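Local coordinates for protein cyclic UMP-AMP synthase (Rhodothermus marinus SG0.5JP17-172, PDB 6E0K) that joins UTP and ATP into the second messenger 3',3'-cUAMP, the signal of a CBASS antiphage defence system that ends in abortive infection, at residues I27-A30 / L31-K35; G228-F231 / K232-F235. All coordinates share one frame; numbering follows the deposited sequence.

Overall arrangement
Contact 1 (27-35) comes first along the chain and contact 2 (228-235) follows it in series. Both are local, one at the C-terminal end of helix 18-32, the other at the N-terminal start of helix 231-244. They lie on opposite sides of the chain's centre; their own centres are about 44 Å apart and their nearest atoms about 29 Å, without touching. Contact 1 belongs to the nucleotidyltransferase domain and packs against strands 42-45 and 61-68 of the mixed sheet and on helix 92-107. Contact 2 sits instead among helices 5-11, 186-202 and 269-285. They thus mark two parts of the enzyme: the sheet whose strands carry D62 and D129, two of the magnesium-binding aspartates, and a helical region.

Contact 1: residues I27-A30 / L31-K35; sequences IRAA and LDRYK
R33 sets its CG beside its own backbone N (chi1 -72°), which aims the side chain back at the preceding turn, and the extended run from CG to NE brings the guanidinium to the A29 carbonyl. There R33 NH1 gives a hydrogen bond of 2.9 Å to A29 O, bent at 146°. The oxygen lies at the edge of the guanidinium, in its plane, but the donor stands above the A29 carbonyl plane and uses no lone pair. R33 N adds a weak bond to the same oxygen and a firmer one to A30 O at 3.2 Å, so the backbone pattern passes from i-4 to i-3 at this helix end. The D32 carboxylate also swings to the N side (chi1 -79°), bringing CG within 3.4 Å of R28 O. A water joins the two, giving protons to R28 O at 2.9 Å and to D32 OD1 at 2.8 Å, while D32 N supplies the ordinary helical bond to R28 O. The side chains of R28 and D32 run side by side without pairing: R28 NH2 bonds to V43 O, and D32 OD1 forms a salt bridge with K40. On the inner side L31 CG rests 3.4 Å from I27 O. This final part of helix 18-32 packs against the nucleotidyltransferase sheet: I27 and L31 both touch V43 of strand 42-45, I27 meets V63 and L31 V65 of strand 61-68, while A30 and R33 meet Y106 of helix 92-107, to which the Y34 hydroxyl is tied through D98 and R101.

Contact 2: residues G228-F231 / K232-F235; sequences GGTF and KDTF
This is a helix N-cap contact: the loop 228-230 leads into helix 231-244, and side chains three and four residues on reach back to it. T230 OG1, turned between its backbone N and carbonyl carbon (chi1 65°), accepts from D233 N at 3.0 Å with a nearly straight angle of 166°. T230 OG1 also lies 3.0 Å from D233 OD2, at best a weak bond, as the two side chains cross obliquely. The T234 side chain points back at the loop. T234 OG1 accepts from G228 N at 2.9 Å. Its one proton could go to G228 O or T230 O, each 2.9 Å from T234 OG1; which is not settled. T234 N makes the first helical bond, to T230 O, and F235 N follows to F231 O at 2.8 Å. E5 of helix 5-11 accepts from F231 N and K232 N. Acidic D233 and E5 thus gather at a helix start, whose partial positive charge would probably favour them. The rings of F231 and W185 meet with planes about 50° apart, and F235 stacks on W283 of helix 269-285. A threonine bonded to the N-H three residues on is a classic N-cap, a common start of an alpha helix.

Contact 1: residues I27-A30 / L31-K35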
ATOM      1  N   ILE A  27      -9.710  11.184 -12.466  1.00 11.32           N
ATOM      2  CA  ILE A  27      -9.233  12.150 -11.473  1.00 11.31           C
ATOM      3  C   ILE A  27      -8.220  13.101 -12.101  1.00 13.09           C
ATOM      4  O   ILE A  27      -8.265  14.322 -11.877  1.00 13.51           O
ATOM      5  CB  ILE A  27      -8.634  11.423 -10.259  1.00 12.91           C
ATOM      6  CG1 ILE A  27      -9.688  10.529  -9.575  1.00 16.13           C
ATOM      7  CG2 ILE A  27      -8.030  12.440  -9.286  1.00 14.18           C
ATOM      8  CD1 ILE A  27     -10.803  11.306  -8.904  1.00 16.49           C
ATOM      9  N   ARG A  28      -7.287  12.558 -12.888  1.00 12.19           N
ATOM     10  CA  ARG A  28      -6.288  13.402 -13.539  1.00 12.17           C
ATOM     11  C   ARG A  28      -6.950  14.427 -14.444  1.00 12.58           C
ATOM     12  O   ARG A  28      -6.563  15.601 -14.464  1.00 13.39           O
ATOM     13  CB  ARG A  28      -5.322  12.523 -14.335  1.00 16.56           C
ATOM     14  CG  ARG A  28      -4.273  13.280 -15.120  1.00 22.19           C
ATOM     15  CD  ARG A  28      -3.356  12.282 -15.819  1.00 30.30           C
ATOM     16  NE  ARG A  28      -2.378  11.719 -14.888  1.00 35.06           N
ATOM     17  CZ  ARG A  28      -1.778  10.545 -15.051  1.00 40.43           C
ATOM     18  NH1 ARG A  28      -2.063   9.795 -16.110  1.00 33.75           N
ATOM     19  NH2 ARG A  28      -0.897  10.120 -14.153  1.00 36.41           N
ATOM     20  N   ALA A  29      -7.962  14.003 -15.203  1.00 12.77           N
ATOM     21  CA  ALA A  29      -8.634  14.924 -16.104  1.00 13.49           C
ATOM     22  C   ALA A  29      -9.378  16.013 -15.338  1.00 13.07           C
ATOM     23  O   ALA A  29      -9.429  17.166 -15.779  1.00 14.69           O
ATOM     24  CB  ALA A  29      -9.590  14.139 -17.009  1.00 14.58           C
ATOM     25  N   ALA A  30      -9.963  15.665 -14.188  1.00 14.57           N
ATOM     26  CA  ALA A  30     -10.620  16.668 -13.356  1.00 15.81           C
ATOM     27  C   ALA A  30      -9.626  17.739 -12.916  1.00 13.06           C
ATOM     28  O   ALA A  30      -9.907  18.942 -12.978  1.00 17.58           O
ATOM     29  CB  ALA A  30     -11.266  15.994 -12.142  1.00 16.25           C
ATOM     30  N   LEU A  31      -8.442  17.317 -12.483  1.00 13.13           N
ATOM     31  CA  LEU A  31      -7.470  18.292 -11.997  1.00 14.32           C
ATOM     32  C   LEU A  31      -6.861  19.104 -13.135  1.00 16.26           C
ATOM     33  O   LEU A  31      -6.469  20.262 -12.926  1.00 15.97           O
ATOM     34  CB  LEU A  31      -6.389  17.585 -11.185  1.00 13.28           C
ATOM     35  CG  LEU A  31      -6.909  16.796  -9.976  1.00 18.15           C
ATOM     36  CD1 LEU A  31      -5.769  16.376  -9.084  1.00 21.81           C
ATOM     37  CD2 LEU A  31      -7.913  17.591  -9.171  1.00 20.01           C
ATOM     38  N   ASP A  32      -6.796  18.533 -14.344  1.00 14.47           N
ATOM     39  CA  ASP A  32      -6.289  19.284 -15.492  1.00 14.38           C
ATOM     40  C   ASP A  32      -7.161  20.488 -15.812  1.00 16.99           C
ATOM     41  O   ASP A  32      -6.679  21.465 -16.402  1.00 20.55           O
ATOM     42  CB  ASP A  32      -6.203  18.386 -16.731  1.00 16.06           C
ATOM     43  CG  ASP A  32      -4.981  17.495 -16.733  1.00 19.00           C
ATOM     44  OD1 ASP A  32      -3.976  17.851 -16.090  1.00 25.72           O
ATOM     45  OD2 ASP A  32      -5.012  16.442 -17.402  1.00 28.73           O
ATOM     46  N   ARG A  33      -8.444  20.442 -15.455  1.00 16.52           N
ATOM     47  CA  ARG A  33      -9.344  21.544 -15.775  1.00 18.80           C
ATOM     48  C   ARG A  33      -9.251  22.720 -14.808  1.00 21.65           C
ATOM     49  O   ARG A  33      -9.779  23.794 -15.116  1.00 25.38           O
ATOM     50  CB  ARG A  33     -10.775  21.015 -15.845  1.00 20.90           C
ATOM     51  CG  ARG A  33     -10.969  20.171 -17.089  1.00 21.91           C
ATOM     52  CD  ARG A  33     -12.130  19.213 -17.038  1.00 23.61           C
ATOM     53  NE  ARG A  33     -12.383  18.712 -18.386  1.00 24.29           N
ATOM     54  CZ  ARG A  33     -11.580  17.871 -19.035  1.00 27.62           C
ATOM     55  NH1 ARG A  33     -10.464  17.416 -18.461  1.00 25.99           N
ATOM     56  NH2 ARG A  33     -11.891  17.497 -20.272  1.00 29.99           N
ATOM     57  N   TYR A  34      -8.567  22.562 -13.684  1.00 19.52           N
ATOM     58  CA  TYR A  34      -8.486  23.582 -12.652  1.00 16.53           C
ATOM     59  C   TYR A  34      -7.280  24.487 -12.881  1.00 20.28           C
ATOM     60  O   TYR A  34      -6.269  24.073 -13.458  1.00 24.29           O
ATOM     61  CB  TYR A  34      -8.390  22.896 -11.289  1.00 16.23           C
ATOM     62  CG  TYR A  34      -8.618  23.781 -10.082  1.00 18.09           C
ATOM     63  CD1 TYR A  34      -9.901  24.168  -9.715  1.00 20.22           C
ATOM     64  CD2 TYR A  34      -7.554  24.186  -9.281  1.00 18.11           C
ATOM     65  CE1 TYR A  34     -10.117  24.958  -8.601  1.00 22.16           C
ATOM     66  CE2 TYR A  34      -7.763  24.981  -8.166  1.00 18.91           C
ATOM     67  CZ  TYR A  34      -9.047  25.353  -7.825  1.00 18.05           C
ATOM     68  OH  TYR A  34      -9.273  26.137  -6.719  1.00 24.35           O
ATOM     69  N   LYS A  35      -7.394  25.738 -12.435  1.00 20.99           N
ATOM     70  CA  LYS A  35      -6.289  26.688 -12.528  1.00 24.88           C
ATOM     71  C   LYS A  35      -5.536  26.666 -11.203  1.00 26.62           C
ATOM     72  O   LYS A  35      -6.058  27.105 -10.172  1.00 27.78           O
ATOM     73  CB  LYS A  35      -6.792  28.091 -12.864  1.00 26.80           C
ATOM     74  CG  LYS A  35      -5.669  29.103 -13.047  1.00 33.57           C
ATOM     75  CD  LYS A  35      -6.198  30.493 -13.365  1.00 42.82           C
ATOM     76  CE  LYS A  35      -5.059  31.503 -13.512  1.00 50.17           C
ATOM     77  NZ  LYS A  35      -4.149  31.177 -14.654  1.00 49.73           N
TER
HETATM   78  O   HOH W   1      -3.978  16.497 -13.636  1.00 22.90           O

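Contact 2: residues G228-F231 / K232-F235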
ATOM      1  N   GLY A 228       9.033 -19.203  -6.632  1.00 12.53           N
ATOM      2  CA  GLY A 228       9.291 -19.772  -7.944  1.00 14.10           C
ATOM      3  C   GLY A 228       8.981 -21.255  -7.994  1.00 14.41           C
ATOM      4  O   GLY A 228       8.573 -21.866  -7.012  1.00 18.22           O
ATOM      5  N   GLY A 229       9.187 -21.820  -9.184  1.00 19.39           N
ATOM      6  CA  GLY A 229       8.972 -23.240  -9.397  1.00 18.34           C
ATOM      7  C   GLY A 229       7.522 -23.607  -9.628  1.00 21.79           C
ATOM      8  O   GLY A 229       7.075 -23.782 -10.769  1.00 19.80           O
ATOM      9  N   THR A 230       6.780 -23.757  -8.538  1.00 18.00           N
ATOM     10  CA  THR A 230       5.346 -23.981  -8.584  1.00 17.25           C
ATOM     11  C   THR A 230       4.722 -23.184  -7.457  1.00 13.78           C
ATOM     12  O   THR A 230       5.407 -22.752  -6.527  1.00 15.10           O
ATOM     13  CB  THR A 230       4.967 -25.459  -8.423  1.00 18.39           C
ATOM     14  OG1 THR A 230       5.344 -25.915  -7.117  1.00 19.74           O
ATOM     15  CG2 THR A 230       5.645 -26.324  -9.473  1.00 21.00           C
ATOM     16  N   PHE A 231       3.401 -23.023  -7.514  1.00 14.57           N
ATOM     17  CA  PHE A 231       2.753 -22.343  -6.403  1.00 14.85           C
ATOM     18  C   PHE A 231       2.773 -23.192  -5.141  1.00 15.77           C
ATOM     19  O   PHE A 231       2.852 -22.642  -4.044  1.00 14.37           O
ATOM     20  CB  PHE A 231       1.337 -21.919  -6.793  1.00 14.71           C
ATOM     21  CG  PHE A 231       1.323 -20.733  -7.704  1.00 15.58           C
ATOM     22  CD1 PHE A 231       1.609 -19.472  -7.204  1.00 13.37           C
ATOM     23  CD2 PHE A 231       1.074 -20.877  -9.055  1.00 18.03           C
ATOM     24  CE1 PHE A 231       1.626 -18.360  -8.032  1.00 15.81           C
ATOM     25  CE2 PHE A 231       1.099 -19.770  -9.897  1.00 17.05           C
ATOM     26  CZ  PHE A 231       1.368 -18.514  -9.389  1.00 15.20           C
ATOM     27  N   LYS A 232       2.725 -24.522  -5.270  1.00 14.14           N
ATOM     28  CA  LYS A 232       2.801 -25.376  -4.085  1.00 14.82           C
ATOM     29  C   LYS A 232       4.153 -25.227  -3.398  1.00 16.93           C
ATOM     30  O   LYS A 232       4.230 -25.088  -2.170  1.00 15.69           O
ATOM     31  CB  LYS A 232       2.553 -26.839  -4.459  1.00 15.00           C
ATOM     32  CG  LYS A 232       1.099 -27.149  -4.759  1.00 19.20           C
ATOM     33  CD  LYS A 232       0.910 -28.592  -5.195  1.00 23.40           C
ATOM     34  CE  LYS A 232       0.640 -29.508  -4.022  1.00 31.27           C
ATOM     35  NZ  LYS A 232       0.192 -30.824  -4.547  1.00 33.58           N
ATOM     36  N   ASP A 233       5.235 -25.259  -4.177  1.00 15.49           N
ATOM     37  CA  ASP A 233       6.562 -25.100  -3.591  1.00 16.95           C
ATOM     38  C   ASP A 233       6.738 -23.707  -3.011  1.00 17.31           C
ATOM     39  O   ASP A 233       7.384 -23.542  -1.970  1.00 16.28           O
ATOM     40  CB  ASP A 233       7.644 -25.386  -4.633  1.00 20.22           C
ATOM     41  CG  ASP A 233       7.652 -26.840  -5.072  1.00 27.42           C
ATOM     42  OD1 ASP A 233       7.368 -27.710  -4.226  1.00 30.39           O
ATOM     43  OD2 ASP A 233       7.927 -27.107  -6.257  1.00 30.06           O
ATOM     44  N   THR A 234       6.174 -22.692  -3.672  1.00 12.25           N
ATOM     45  CA  THR A 234       6.280 -21.334  -3.158  1.00 13.27           C
ATOM     46  C   THR A 234       5.481 -21.181  -1.873  1.00 12.56           C
ATOM     47  O   THR A 234       5.981 -20.623  -0.888  1.00 13.56           O
ATOM     48  CB  THR A 234       5.809 -20.331  -4.211  1.00 14.37           C
ATOM     49  OG1 THR A 234       6.677 -20.395  -5.347  1.00 13.92           O
ATOM     50  CG2 THR A 234       5.838 -18.921  -3.638  1.00 12.51           C
ATOM     51  N   PHE A 235       4.244 -21.692  -1.856  1.00 12.03           N
ATOM     52  CA  PHE A 235       3.423 -21.597  -0.651  1.00 12.61           C
ATOM     53  C   PHE A 235       4.185 -22.147   0.550  1.00 15.18           C
ATOM     54  O   PHE A 235       4.326 -21.472   1.573  1.00 15.67           O
ATOM     55  CB  PHE A 235       2.099 -22.351  -0.858  1.00 13.93           C
ATOM     56  CG  PHE A 235       1.077 -22.155   0.254  1.00 11.70           C
ATOM     57  CD1 PHE A 235       1.258 -22.749   1.497  1.00 13.89           C
ATOM     58  CD2 PHE A 235      -0.076 -21.415   0.033  1.00 15.86           C
ATOM     59  CE1 PHE A 235       0.321 -22.588   2.515  1.00 13.48           C
ATOM     60  CE2 PHE A 235      -1.027 -21.250   1.052  1.00 15.25           C
ATOM     61  CZ  PHE A 235      -0.818 -21.837   2.290  1.00 13.29           C
TER